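Local coordinates for uncharacterized protein (Staphylococcus aureus, PDB 4YBV) that probably acts as a hot dog fold thioesterase, hydrolysing thioester bonds, at residues E12-H17 with D83-A88; D31-K34 with Y39-G42; G43-L48 with I104-D109. The protein carries 1 engineered substitution. All blocks are in the same frame, centred on the assembly; numbering follows the deposited sequence. Where two conformers were deposited one is given.

Interaction 1. Residues E12-H17 with D83-A88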
loop_
_atom_site.group_PDB
_atom_site.type_symbol
_atom_site.label_atom_id
_atom_site.label_comp_id
_atom_site.label_asym_id
_atom_site.label_seq_id
_atom_site.Cartn_x
_atom_site.Cartn_y
_atom_site.Cartn_z
ATOM N N GLU A 12 -15.634 13.233 -16.841
ATOM C CA GLU A 12 -15.843 12.896 -18.270
ATOM C C GLU A 12 -15.222 11.546 -18.622
ATOM O O GLU A 12 -14.490 11.424 -19.622
ATOM C CB GLU A 12 -15.259 13.987 -19.172
ATOM C CG GLU A 12 -15.826 15.356 -18.880
ATOM C CD GLU A 12 -15.498 16.335 -19.977
ATOM O OE1 GLU A 12 -15.586 15.950 -21.165
ATOM O OE2 GLU A 12 -15.133 17.476 -19.644
ATOM N N MET A 13 -15.480 10.557 -17.763
ATOM C CA MET A 13 -14.976 9.195 -17.953
ATOM C C MET A 13 -15.726 8.508 -19.070
ATOM O O MET A 13 -16.949 8.642 -19.161
ATOM C CB MET A 13 -15.129 8.364 -16.678
ATOM C CG MET A 13 -14.338 8.925 -15.468
ATOM S SD MET A 13 -14.369 7.701 -14.164
ATOM C CE MET A 13 -13.685 8.674 -12.833
ATOM N N SER A 14 -15.017 7.754 -19.901
ATOM C CA SER A 14 -15.715 6.860 -20.856
ATOM C C SER A 14 -15.162 5.449 -20.828
ATOM O O SER A 14 -13.951 5.237 -20.786
ATOM C CB SER A 14 -15.669 7.422 -22.287
ATOM O OG SER A 14 -14.334 7.663 -22.688
ATOM N N ILE A 15 -16.070 4.493 -20.785
ATOM C CA ILE A 15 -15.725 3.082 -20.824
ATOM C C ILE A 15 -15.367 2.711 -22.248
ATOM O O ILE A 15 -16.250 2.651 -23.083
ATOM C CB ILE A 15 -16.874 2.178 -20.383
ATOM C CG1 ILE A 15 -17.383 2.543 -19.010
ATOM C CG2 ILE A 15 -16.443 0.712 -20.402
ATOM C CD1 ILE A 15 -16.323 2.490 -18.031
ATOM N N ASP A 16 -14.085 2.477 -22.526
ATOM C CA ASP A 16 -13.678 2.117 -23.873
ATOM C C ASP A 16 -13.885 0.630 -24.174
ATOM O O ASP A 16 -14.128 0.269 -25.333
ATOM C CB ASP A 16 -12.233 2.522 -24.100
ATOM C CG ASP A 16 -12.045 4.011 -23.961
ATOM O OD1 ASP A 16 -12.907 4.808 -24.431
ATOM O OD2 ASP A 16 -11.070 4.390 -23.318
ATOM N N HIS A 17 -13.797 -0.214 -23.146
ATOM C CA HIS A 17 -13.943 -1.661 -23.306
ATOM C C HIS A 17 -14.138 -2.333 -21.961
ATOM O O HIS A 17 -13.537 -1.931 -20.942
ATOM C CB HIS A 17 -12.721 -2.286 -24.007
ATOM C CG HIS A 17 -12.779 -3.782 -24.124
ATOM N ND1 HIS A 17 -13.843 -4.450 -24.699
ATOM C CD2 HIS A 17 -11.899 -4.744 -23.739
ATOM C CE1 HIS A 17 -13.615 -5.752 -24.659
ATOM N NE2 HIS A 17 -12.441 -5.960 -24.092
ATOM N N ASP A 83 -1.801 16.807 -20.853
ATOM C CA ASP A 83 -2.829 16.961 -21.870
ATOM C C ASP A 83 -3.205 15.616 -22.448
ATOM O O ASP A 83 -2.666 14.584 -22.038
ATOM C CB ASP A 83 -2.362 17.918 -22.983
ATOM C CG ASP A 83 -0.931 17.639 -23.458
ATOM O OD1 ASP A 83 -0.565 16.472 -23.728
ATOM O OD2 ASP A 83 -0.153 18.615 -23.539
ATOM N N GLY A 84 -4.134 15.637 -23.395
ATOM C CA GLY A 84 -4.591 14.413 -24.026
ATOM C C GLY A 84 -5.594 13.689 -23.155
ATOM O O GLY A 84 -6.428 14.326 -22.497
ATOM N N ARG A 85 -5.528 12.364 -23.175
ATOM C CA ARG A 85 -6.413 11.517 -22.386
ATOM C C ARG A 85 -5.534 10.606 -21.602
ATOM O O ARG A 85 -4.412 10.340 -22.012
ATOM C CB ARG A 85 -7.379 10.705 -23.256
ATOM C CG ARG A 85 -8.335 11.566 -24.066
ATOM C CD ARG A 85 -9.288 10.692 -24.883
ATOM N NE ARG A 85 -10.229 9.925 -24.063
ATOM C CZ ARG A 85 -11.394 10.397 -23.632
ATOM N NH1 ARG A 85 -11.739 11.636 -23.915
ATOM N NH2 ARG A 85 -12.214 9.641 -22.908
ATOM N N VAL A 86 -6.028 10.146 -20.458
ATOM C CA VAL A 86 -5.391 9.050 -19.760
ATOM C C VAL A 86 -6.327 7.870 -19.745
ATOM O O VAL A 86 -7.564 8.015 -19.711
ATOM C CB VAL A 86 -4.984 9.428 -18.320
ATOM C CG1 VAL A 86 -3.950 10.533 -18.387
ATOM C CG2 VAL A 86 -6.204 9.828 -17.480
ATOM N N THR A 87 -5.717 6.691 -19.760
ATOM C CA THR A 87 -6.448 5.451 -19.868
ATOM C C THR A 87 -6.024 4.482 -18.805
ATOM O O THR A 87 -4.844 4.172 -18.625
ATOM C CB THR A 87 -6.218 4.792 -21.260
ATOM O OG1 THR A 87 -6.569 5.737 -22.262
ATOM C CG2 THR A 87 -7.093 3.555 -21.378
ATOM N N ALA A 88 -7.011 3.988 -18.096
ATOM C CA ALA A 88 -6.811 3.019 -17.041
ATOM C C ALA A 88 -7.243 1.640 -17.528
ATOM O O ALA A 88 -8.385 1.482 -17.938
ATOM C CB ALA A 88 -7.616 3.404 -15.853
HETATM O O HOH W 1 -14.278 11.182 -22.336
HETATM O O HOH W 2 -8.824 5.785 -24.422
#
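Ser-14 and Arg-85 meet at the protein surface, the serine hydroxyl OG lying 2.9 Å from Arg-85 NH2, near the guanidinium plane and at its edge. The angle is poor, so this is a close polar approach and not a hydrogen bond. Arg-85 can be followed outward from a CB that is directed toward segment 12-17. CG stands beside the backbone N (chi1 -63°), and CB and CG carry the chain outward without touching the other segment. CD begins a bend (chi3 67°) that swings NE and CZ round toward Ser-14, with CZ still 4.1 Å from OG. At the tip, Arg-85 NH2 donates to Ser-26 OG and to a water 2.6 Å from NH2, at the edge of the guanidinium and in its plane; that water in turn donates to Glu-12 O over 2.7 Å. Ser-26 belongs to strand 22-28, which runs between strands 14-19 and 85-95 in the antiparallel sheet of the hot dog fold, so the contact spans next-but-one strands across the middle one. Glu-12 closes the preceding short helix with a Schellman motif, and its turn presents the carbonyl to the water. Farther along the strands a second water also bridges the segments: it donates to Asp-16 OD2 at 2.9 Å and is hydrogen-bonded to Thr-87 OG1 at 3.1 Å. Asp-16 OD2 also bonds to Ser-26 OG, which thus serves both the acid and the arginine. Asp-16 shares a classic beta bulge with His-17 opposite Val-24. Its OD1 stays 5.1 Å from Arg-85 NH2, too far for a salt bridge, although the opposite charges may still attract weakly.

Interaction 2. Residues D31-K34 with Y39-G42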
loop_
_atom_site.group_PDB
_atom_site.type_symbol
_atom_site.label_atom_id
_atom_site.label_comp_id
_atom_site.label_asym_id
_atom_site.label_seq_id
_atom_site.Cartn_x
_atom_site.Cartn_y
_atom_site.Cartn_z
ATOM N N ASP A 31 -8.153 21.225 -17.131
ATOM C CA ASP A 31 -7.795 22.089 -16.004
ATOM C C ASP A 31 -8.502 21.615 -14.744
ATOM O O ASP A 31 -7.919 21.638 -13.670
ATOM C CB ASP A 31 -8.158 23.563 -16.272
ATOM C CG ASP A 31 -7.292 24.207 -17.358
ATOM O OD1 ASP A 31 -6.076 23.914 -17.445
ATOM O OD2 ASP A 31 -7.844 25.008 -18.137
ATOM N N LYS A 32 -9.760 21.196 -14.897
ATOM C CA LYS A 32 -10.597 20.663 -13.815
ATOM C C LYS A 32 -9.980 19.549 -12.964
ATOM O O LYS A 32 -10.300 19.457 -11.779
ATOM C CB LYS A 32 -11.931 20.122 -14.379
ATOM C CG LYS A 32 -13.110 21.074 -14.207
ATOM C CD LYS A 32 -14.322 20.642 -15.042
ATOM C CE LYS A 32 -14.882 19.305 -14.620
ATOM N NZ LYS A 32 -15.952 18.871 -15.570
ATOM N N VAL A 33 -9.140 18.697 -13.562
ATOM C CA VAL A 33 -8.559 17.547 -12.847
ATOM C C VAL A 33 -7.043 17.678 -12.686
ATOM O O VAL A 33 -6.362 16.720 -12.293
ATOM C CB VAL A 33 -8.887 16.197 -13.575
ATOM C CG1 VAL A 33 -10.339 15.879 -13.464
ATOM C CG2 VAL A 33 -8.485 16.252 -15.037
ATOM N N LYS A 34 -6.491 18.854 -12.978
ATOM C CA LYS A 34 -5.068 19.046 -12.768
ATOM C C LYS A 34 -4.773 19.386 -11.283
ATOM O O LYS A 34 -5.633 19.846 -10.571
ATOM C CB LYS A 34 -4.525 20.162 -13.674
ATOM C CG LYS A 34 -4.552 19.816 -15.131
ATOM C CD LYS A 34 -3.884 20.898 -15.990
ATOM C CE LYS A 34 -3.867 20.480 -17.475
ATOM N NZ LYS A 34 -3.027 21.425 -18.282
ATOM N N TYR A 39 -0.234 19.233 -13.712
ATOM C CA TYR A 39 -0.275 18.048 -14.508
ATOM C C TYR A 39 -1.451 17.355 -13.846
ATOM O O TYR A 39 -1.919 17.804 -12.824
ATOM C CB TYR A 39 1.000 17.262 -14.380
ATOM C CG TYR A 39 2.162 17.920 -15.057
ATOM C CD1 TYR A 39 2.893 18.877 -14.412
ATOM C CD2 TYR A 39 2.534 17.578 -16.340
ATOM C CE1 TYR A 39 3.960 19.484 -15.017
ATOM C CE2 TYR A 39 3.605 18.179 -16.949
ATOM C CZ TYR A 39 4.309 19.136 -16.274
ATOM O OH TYR A 39 5.370 19.755 -16.850
ATOM N N LEU A 40 -1.953 16.313 -14.449
ATOM C CA LEU A 40 -3.110 15.643 -13.906
ATOM C C LEU A 40 -2.861 15.346 -12.418
ATOM O O LEU A 40 -1.820 14.838 -12.058
ATOM C CB LEU A 40 -3.391 14.346 -14.663
ATOM C CG LEU A 40 -4.556 13.476 -14.205
ATOM C CD1 LEU A 40 -5.879 14.180 -14.384
ATOM C CD2 LEU A 40 -4.503 12.109 -14.942
ATOM N N HIS A 41 -3.814 15.703 -11.581
ATOM C CA HIS A 41 -3.730 15.441 -10.116
ATOM C C HIS A 41 -3.616 13.929 -9.838
ATOM O O HIS A 41 -4.438 13.169 -10.307
ATOM C CB HIS A 41 -4.972 16.008 -9.438
ATOM C CG HIS A 41 -4.864 16.155 -7.949
ATOM N ND1 HIS A 41 -4.857 15.072 -7.093
ATOM C CD2 HIS A 41 -4.806 17.260 -7.160
ATOM C CE1 HIS A 41 -4.789 15.503 -5.847
ATOM N NE2 HIS A 41 -4.746 16.833 -5.861
ATOM N N GLY A 42 -2.618 13.493 -9.080
ATOM C CA GLY A 42 -2.497 12.071 -8.746
ATOM C C GLY A 42 -3.787 11.426 -8.213
ATOM O O GLY A 42 -4.103 10.224 -8.440
#
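A single hydrogen bond joins Val-33 to His-41: the amide His-41 N donates to Val-33 O over 2.8 Å, nearly straight at 164°. It accompanies an isolated backbone bridge between Lys-34 and Leu-40, whose CA atoms lie 4.1 Å apart. Close carbon-oxygen contacts lie beside it. Lys-34 CA turns a C-H toward Tyr-39 O at 3.4 Å, and Lys-34 CB follows at 3.6 Å from the same Tyr-39 O. His-41 CB rests 3.3 Å from Val-33 O, the oxygen that takes the amide bond. Lys-34 O lies near the plane of the imidazole, at its edge.

The apolar part is a side-by-side pairing of Val-33 and Leu-40, which point the same way. Val-33 CG2 and Leu-40 CD1 are only 3.4 Å apart, tighter than ordinary van der Waals contact. Leu-40 CG is anti to the backbone N (chi1 178°), and from there CD1 reaches back to this methyl and over Val-33 O.

Both segments belong to the connection between strand 22-28 and helix 42-60. His-41 occupies the N-cap position of that helix, its ND1 accepting from Gly-43 N, within a His-Gly-Gly sequence familiar from hot dog thioesterases. NE2 bonds to Thr-51 OG1 of the second subunit, so the ring is held at both nitrogens and helps tie the helix start to that subunit. Lys-32 O bonds to Thr-10 of the second subunit, while Leu-40 packs on Val-29, just beyond strand 22-28.

Interaction 3. Residues G43-L48 with I104-D109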
loop_
_atom_site.group_PDB
_atom_site.type_symbol
_atom_site.label_atom_id
_atom_site.label_comp_id
_atom_site.label_asym_id
_atom_site.label_seq_id
_atom_site.Cartn_x
_atom_site.Cartn_y
_atom_site.Cartn_z
ATOM N N GLY A 43 -4.552 12.220 -7.474
ATOM C CA GLY A 43 -5.826 11.760 -6.945
ATOM C C GLY A 43 -6.892 11.456 -7.992
ATOM O O GLY A 43 -7.722 10.566 -7.788
ATOM N N ALA A 44 -6.902 12.240 -9.075
ATOM C CA ALA A 44 -7.822 12.061 -10.188
ATOM C C ALA A 44 -7.505 10.707 -10.861
ATOM O O ALA A 44 -8.401 9.920 -11.133
ATOM C CB ALA A 44 -7.697 13.242 -11.201
ATOM N N SER A 45 -6.220 10.483 -11.122
ATOM C CA SER A 45 -5.726 9.221 -11.677
ATOM C C SER A 45 -6.200 8.053 -10.810
ATOM O O SER A 45 -6.831 7.115 -11.302
ATOM C CB SER A 45 -4.198 9.238 -11.758
ATOM O OG SER A 45 -3.697 8.102 -12.437
ATOM N N ILE A 46 -5.935 8.146 -9.500
ATOM C CA ILE A 46 -6.355 7.101 -8.573
ATOM C C ILE A 46 -7.875 6.894 -8.599
ATOM O O ILE A 46 -8.342 5.744 -8.609
ATOM C CB ILE A 46 -5.905 7.395 -7.099
ATOM C CG1 ILE A 46 -4.389 7.255 -6.963
ATOM C CG2 ILE A 46 -6.601 6.436 -6.107
ATOM C CD1 ILE A 46 -3.822 7.781 -5.580
ATOM N N ALA A 47 -8.644 7.985 -8.670
ATOM C CA ALA A 47 -10.114 7.879 -8.700
ATOM C C ALA A 47 -10.586 7.120 -9.974
ATOM O O ALA A 47 -11.504 6.289 -9.916
ATOM C CB ALA A 47 -10.746 9.250 -8.666
ATOM N N LEU A 48 -9.950 7.430 -11.100
ATOM C CA LEU A 48 -10.205 6.661 -12.341
ATOM C C LEU A 48 -9.937 5.165 -12.111
ATOM O O LEU A 48 -10.782 4.322 -12.417
ATOM C CB LEU A 48 -9.337 7.192 -13.459
ATOM C CG LEU A 48 -9.519 6.601 -14.875
ATOM C CD1 LEU A 48 -10.872 6.982 -15.449
ATOM C CD2 LEU A 48 -8.424 7.132 -15.756
ATOM N N ILE A 104 -4.207 -2.358 -11.753
ATOM C CA ILE A 104 -4.598 -1.259 -12.637
ATOM C C ILE A 104 -3.384 -0.492 -13.125
ATOM O O ILE A 104 -2.563 -0.043 -12.328
ATOM C CB ILE A 104 -5.570 -0.249 -11.974
ATOM C CG1 ILE A 104 -6.728 -0.924 -11.254
ATOM C CG2 ILE A 104 -6.145 0.719 -13.014
ATOM C CD1 ILE A 104 -6.545 -0.990 -9.753
ATOM N N LYS A 105 -3.272 -0.338 -14.442
ATOM C CA LYS A 105 -2.205 0.462 -14.994
ATOM C C LYS A 105 -2.800 1.655 -15.746
ATOM O O LYS A 105 -3.681 1.508 -16.581
ATOM C CB LYS A 105 -1.310 -0.394 -15.897
ATOM C CG LYS A 105 -0.463 -1.413 -15.095
ATOM C CD LYS A 105 0.378 -2.270 -16.048
ATOM C CE LYS A 105 1.390 -3.110 -15.283
ATOM N NZ LYS A 105 0.772 -3.859 -14.156
ATOM N N ILE A 106 -2.323 2.847 -15.431
ATOM C CA ILE A 106 -2.851 4.061 -16.028
ATOM C C ILE A 106 -1.761 4.754 -16.793
ATOM O O ILE A 106 -0.681 5.060 -16.243
ATOM C CB ILE A 106 -3.452 4.994 -14.973
ATOM C CG1 ILE A 106 -4.322 4.131 -14.036
ATOM C CG2 ILE A 106 -4.232 6.095 -15.663
ATOM C CD1 ILE A 106 -5.105 4.845 -12.977
ATOM N N LYS A 107 -2.060 4.955 -18.081
ATOM C CA LYS A 107 -1.124 5.483 -19.060
ATOM C C LYS A 107 -1.597 6.755 -19.686
ATOM O O LYS A 107 -2.801 6.988 -19.776
ATOM C CB LYS A 107 -0.878 4.455 -20.187
ATOM C CG LYS A 107 -0.287 3.156 -19.706
ATOM C CD LYS A 107 -0.026 2.168 -20.835
ATOM C CE LYS A 107 0.656 0.948 -20.281
ATOM N NZ LYS A 107 0.754 -0.092 -21.355
ATOM N N ASN A 108 -0.655 7.574 -20.154
ATOM C CA ASN A 108 -1.016 8.751 -20.949
ATOM C C ASN A 108 -0.990 8.422 -22.452
ATOM O O ASN A 108 -0.883 7.247 -22.822
ATOM C CB ASN A 108 -0.104 9.964 -20.643
ATOM C CG ASN A 108 1.388 9.706 -20.926
ATOM O OD1 ASN A 108 1.782 8.741 -21.616
ATOM N ND2 ASN A 108 2.232 10.585 -20.373
ATOM N N ASP A 109 -1.081 9.487 -23.260
ATOM C CA ASP A 109 -1.057 9.512 -24.733
ATOM C C ASP A 109 0.202 9.009 -25.388
ATOM O O ASP A 109 0.204 8.684 -26.578
ATOM C CB ASP A 109 -1.248 10.941 -25.221
ATOM C CG ASP A 109 -2.654 11.253 -25.446
ATOM O OD1 ASP A 109 -2.950 12.406 -25.861
ATOM O OD2 ASP A 109 -3.474 10.326 -25.206
#
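Ile-106 reaches from the inner face of the sheet to Ser-45 and Leu-48 on the long helix, the central packing of a hot dog fold, in which an antiparallel sheet wraps round one helix. Its CB points at the helix. CD1 ends 3.3 Å from the backbone oxygen Ser-45 O and, in the serine conformer described, 3.6 Å from OG. CG1 stands beside the backbone N (chi1 -45°), which leaves CG2 anti to that N and facing the helix beside CD1. Leu-48, one turn after Ser-45, brings CD2 to 4.3 Å from Ile-106 CG2, so CG2 meets both the leucine and the serine hydroxyl, while CD1 sits against Ser-45. No hydrogen bond crosses between the segments.

The next shell fixes these groups. Ile-106 is bonded through its backbone to Ile-114 and Thr-115 of strand 113-124, and its side chain also touches Ala-88 on the other neighbouring strand. Leu-48 packs on Val-86 and Ala-88 of that strand and on Ile-25 and Met-27, bridging several strands of the sheet. On another side of the helix, Ile-46 meets Ile-46 of the second subunit, which places the contact close to the interface with that subunit. The buried serine hydroxyl is not left to the methyls: in the conformer described, Ser-45 OG is hydrogen-bonded to Thr-115 OG1, while Ile-106 CG2 lies 3.8 Å from that same OG.

Interactions 2 and 3 involve the start of helix 42-60, and interaction 1 lies on the sheet packed against it. Along the chain, interaction 2 falls between the two segments of interaction 1; interaction 3 follows interaction 2, its segments alternating with those of interaction 1. Their centres lie about 14 Å (1 and 2), 9 Å (1 and 3) and 11 Å (2 and 3) apart. Interactions 1 and 3 share the sheet, since strands 85-95 and 99-107 are neighbours, with a probable hydrogen bond from Thr-87 N to Lys-107 O. Leu-40 of interaction 2 packs on Val-86 and approaches Ser-45. Solvent-facing sheet surface, helix-capping loop and buried core thus adjoin, the latter two also touching the second subunit.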